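Local coordinates for protein importin subunit beta-1 (Saccharomyces cerevisiae, PDB 5OWU) that carries proteins into the nucleus in association with importin alpha, the subunit that binds the classical nuclear localization signal of the cargo, at residues Asn515-Ala520 against Gln570-Asn575. Numbering follows the deposited sequence.
Sequences NARASA and QELQSN
Arg517 reaches across to Leu572 and Ala518 packs on Asn575 where helix 516-530 of HEAT repeat 12 lies beside helix 563-586 of repeat 13. Such near-parallel stacking of helices from successive repeats builds the HEAT solenoid; here the two local axes come within 9.9 Å of each other and are only 14° from parallel.

The apolar part of the contact is made by Arg517 and Leu572, whose side chains cross at about a right angle. Leu572 CD2 sits over the centre of the guanidinium, 3.9 Å above its plane, while CD1 touches Arg517 NE at 3.8 Å. Arginine suits this buried place because its flat face accepts a leucine methyl while its N-H groups still find polar partners: a water lies at its edge, in plane, and NH1 bonds the carbonyl oxygen of Arg509, in the loop before the helix. Arg517 CG lies anti to the backbone N (chi1 -178°), and the bend at chi3 lets the guanidinium lie across Leu572.

Alanine suits the closest point of the two backbones, where Ala518 and Asn575 face each other. The small CB of Ala518 lies 3.4 Å from Asn575 OD1, and Phe521, one turn further along the same helix, also touches both Leu572 and Asn575.

Polar contacts run through Asn575, an amide that can accept and donate at once. The water takes the N-H of Arg517 NE at 3.0 Å and donates to Asn575 OD1 at 2.6 Å, bridging the helices. Replacing Asn575 with leucine would probably deprive the water of this acceptor and Glu571 OE2 of its amide donor. That donor, Asn575 ND2, bonds Glu571 OE2 at 3.1 Å; OE2 lies near the plane of the Asn575 amide, while ND2 comes to it from above the carboxylate plane.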
ATOM      1  N   ASN A 515      20.148   0.686  11.800  1.00 34.26           N
ATOM      2  CA  ASN A 515      19.275  -0.469  11.977  1.00 33.78           C
ATOM      3  C   ASN A 515      20.039  -1.787  12.015  1.00 28.83           C
ATOM      4  O   ASN A 515      19.434  -2.854  11.861  1.00 32.28           O
ATOM      5  CB  ASN A 515      18.200  -0.512  10.890  1.00 32.87           C
ATOM      6  CG  ASN A 515      16.875  -1.007  11.414  1.00 44.35           C
ATOM      7  OD1 ASN A 515      16.403  -0.549  12.456  1.00 48.19           O
ATOM      8  ND2 ASN A 515      16.268  -1.956  10.708  1.00 48.96           N
ATOM      9  N   ALA A 516      21.351  -1.747  12.279  1.00 28.50           N
ATOM     10  CA  ALA A 516      22.135  -2.981  12.263  1.00 23.11           C
ATOM     11  C   ALA A 516      21.727  -3.950  13.372  1.00 26.82           C
ATOM     12  O   ALA A 516      21.768  -5.167  13.170  1.00 26.79           O
ATOM     13  CB  ALA A 516      23.624  -2.652  12.363  1.00 28.27           C
ATOM     14  N   ARG A 517      21.339  -3.449  14.544  1.00 25.41           N
ATOM     15  CA  ARG A 517      20.993  -4.357  15.633  1.00 28.50           C
ATOM     16  C   ARG A 517      19.615  -4.983  15.419  1.00 24.02           C
ATOM     17  O   ARG A 517      19.458  -6.208  15.498  1.00 23.86           O
ATOM     18  CB  ARG A 517      21.063  -3.607  16.969  1.00 28.47           C
ATOM     19  CG  ARG A 517      20.763  -4.463  18.190  1.00 24.80           C
ATOM     20  CD  ARG A 517      21.066  -3.696  19.475  1.00 25.72           C
ATOM     21  NE  ARG A 517      20.180  -2.551  19.670  1.00 27.27           N
ATOM     22  CZ  ARG A 517      20.397  -1.577  20.552  1.00 28.94           C
ATOM     23  NH1 ARG A 517      21.480  -1.595  21.312  1.00 29.73           N
ATOM     24  NH2 ARG A 517      19.532  -0.576  20.677  1.00 29.50           N
ATOM     25  N   ALA A 518      18.611  -4.157  15.115  1.00 25.72           N
ATOM     26  CA  ALA A 518      17.277  -4.680  14.827  1.00 29.31           C
ATOM     27  C   ALA A 518      17.302  -5.680  13.677  1.00 27.60           C
ATOM     28  O   ALA A 518      16.664  -6.742  13.750  1.00 23.87           O
ATOM     29  CB  ALA A 518      16.325  -3.526  14.505  1.00 30.60           C
ATOM     30  N   SER A 519      18.039  -5.364  12.607  1.00 27.79           N
ATOM     31  CA  SER A 519      18.150  -6.293  11.489  1.00 27.32           C
ATOM     32  C   SER A 519      18.709  -7.629  11.952  1.00 21.82           C
ATOM     33  O   SER A 519      18.218  -8.693  11.544  1.00 25.32           O
ATOM     34  CB  SER A 519      19.024  -5.686  10.390  1.00 27.06           C
ATOM     35  OG  SER A 519      18.397  -4.530   9.861  1.00 43.16           O
ATOM     36  N   ALA A 520      19.708  -7.600  12.842  1.00 22.09           N
ATOM     37  CA  ALA A 520      20.250  -8.859  13.339  1.00 21.09           C
ATOM     38  C   ALA A 520      19.176  -9.639  14.079  1.00 17.81           C
ATOM     39  O   ALA A 520      19.019 -10.850  13.872  1.00 24.69           O
ATOM     40  CB  ALA A 520      21.452  -8.603  14.245  1.00 26.39           C
ATOM     41  N   GLN A 570      13.437   0.939  24.037  1.00 35.07           N
ATOM     42  CA  GLN A 570      12.137   0.336  23.750  1.00 34.58           C
ATOM     43  C   GLN A 570      12.183  -0.504  22.475  1.00 29.35           C
ATOM     44  O   GLN A 570      11.666  -1.628  22.442  1.00 26.91           O
ATOM     45  CB  GLN A 570      11.071   1.428  23.648  1.00 38.19           C
ATOM     46  CG  GLN A 570      10.550   1.876  25.011  1.00 50.85           C
ATOM     47  CD  GLN A 570      10.152   3.344  25.058  1.00 53.89           C
ATOM     48  OE1 GLN A 570      10.119   4.025  24.031  1.00 62.16           O
ATOM     49  NE2 GLN A 570       9.839   3.836  26.254  1.00 52.33           N
ATOM     50  N   GLU A 571      12.795   0.028  21.410  1.00 32.77           N
ATOM     51  CA  GLU A 571      12.925  -0.739  20.168  1.00 28.71           C
ATOM     52  C   GLU A 571      13.733  -2.012  20.389  1.00 27.21           C
ATOM     53  O   GLU A 571      13.394  -3.069  19.847  1.00 29.67           O
ATOM     54  CB  GLU A 571      13.569   0.125  19.081  1.00 38.33           C
ATOM     55  CG  GLU A 571      14.001  -0.622  17.803  1.00 40.23           C
ATOM     56  CD  GLU A 571      12.826  -1.117  16.972  1.00 52.54           C
ATOM     57  OE1 GLU A 571      11.668  -0.819  17.337  1.00 42.86           O
ATOM     58  OE2 GLU A 571      13.062  -1.808  15.953  1.00 43.74           O
ATOM     59  N   LEU A 572      14.802  -1.936  21.191  1.00 33.17           N
ATOM     60  CA  LEU A 572      15.593  -3.129  21.487  1.00 27.82           C
ATOM     61  C   LEU A 572      14.766  -4.173  22.228  1.00 24.76           C
ATOM     62  O   LEU A 572      14.835  -5.371  21.920  1.00 24.39           O
ATOM     63  CB  LEU A 572      16.830  -2.753  22.301  1.00 25.56           C
ATOM     64  CG  LEU A 572      17.629  -3.919  22.884  1.00 29.52           C
ATOM     65  CD1 LEU A 572      18.106  -4.875  21.773  1.00 30.00           C
ATOM     66  CD2 LEU A 572      18.804  -3.398  23.682  1.00 30.70           C
ATOM     67  N   GLN A 573      13.982  -3.746  23.219  1.00 25.71           N
ATOM     68  CA  GLN A 573      13.153  -4.704  23.943  1.00 26.34           C
ATOM     69  C   GLN A 573      12.097  -5.311  23.027  1.00 24.24           C
ATOM     70  O   GLN A 573      11.767  -6.495  23.150  1.00 25.83           O
ATOM     71  CB  GLN A 573      12.500  -4.034  25.150  1.00 28.20           C
ATOM     72  CG  GLN A 573      13.503  -3.612  26.204  1.00 24.38           C
ATOM     73  CD  GLN A 573      12.836  -3.052  27.435  1.00 33.85           C
ATOM     74  OE1 GLN A 573      12.013  -2.147  27.347  1.00 34.44           O
ATOM     75  NE2 GLN A 573      13.188  -3.593  28.592  1.00 35.66           N
ATOM     76  N   SER A 574      11.554  -4.512  22.108  1.00 29.27           N
ATOM     77  CA  SER A 574      10.633  -5.038  21.104  1.00 32.81           C
ATOM     78  C   SER A 574      11.307  -6.105  20.236  1.00 30.94           C
ATOM     79  O   SER A 574      10.753  -7.192  20.031  1.00 31.22           O
ATOM     80  CB  SER A 574      10.100  -3.878  20.257  1.00 33.47           C
ATOM     81  OG  SER A 574       9.339  -4.331  19.150  1.00 39.69           O
ATOM     82  N   ASN A 575      12.510  -5.815  19.725  1.00 27.50           N
ATOM     83  CA  ASN A 575      13.251  -6.808  18.943  1.00 22.65           C
ATOM     84  C   ASN A 575      13.421  -8.101  19.723  1.00 26.85           C
ATOM     85  O   ASN A 575      13.175  -9.208  19.205  1.00 29.99           O
ATOM     86  CB  ASN A 575      14.631  -6.264  18.547  1.00 24.70           C
ATOM     87  CG  ASN A 575      14.567  -4.973  17.741  1.00 29.18           C
ATOM     88  OD1 ASN A 575      15.535  -4.210  17.715  1.00 36.63           O
ATOM     89  ND2 ASN A 575      13.438  -4.717  17.089  1.00 40.62           N
TER
HETATM   90  O   HOH W   1      17.526  -2.589  18.355  1.00 29.58           O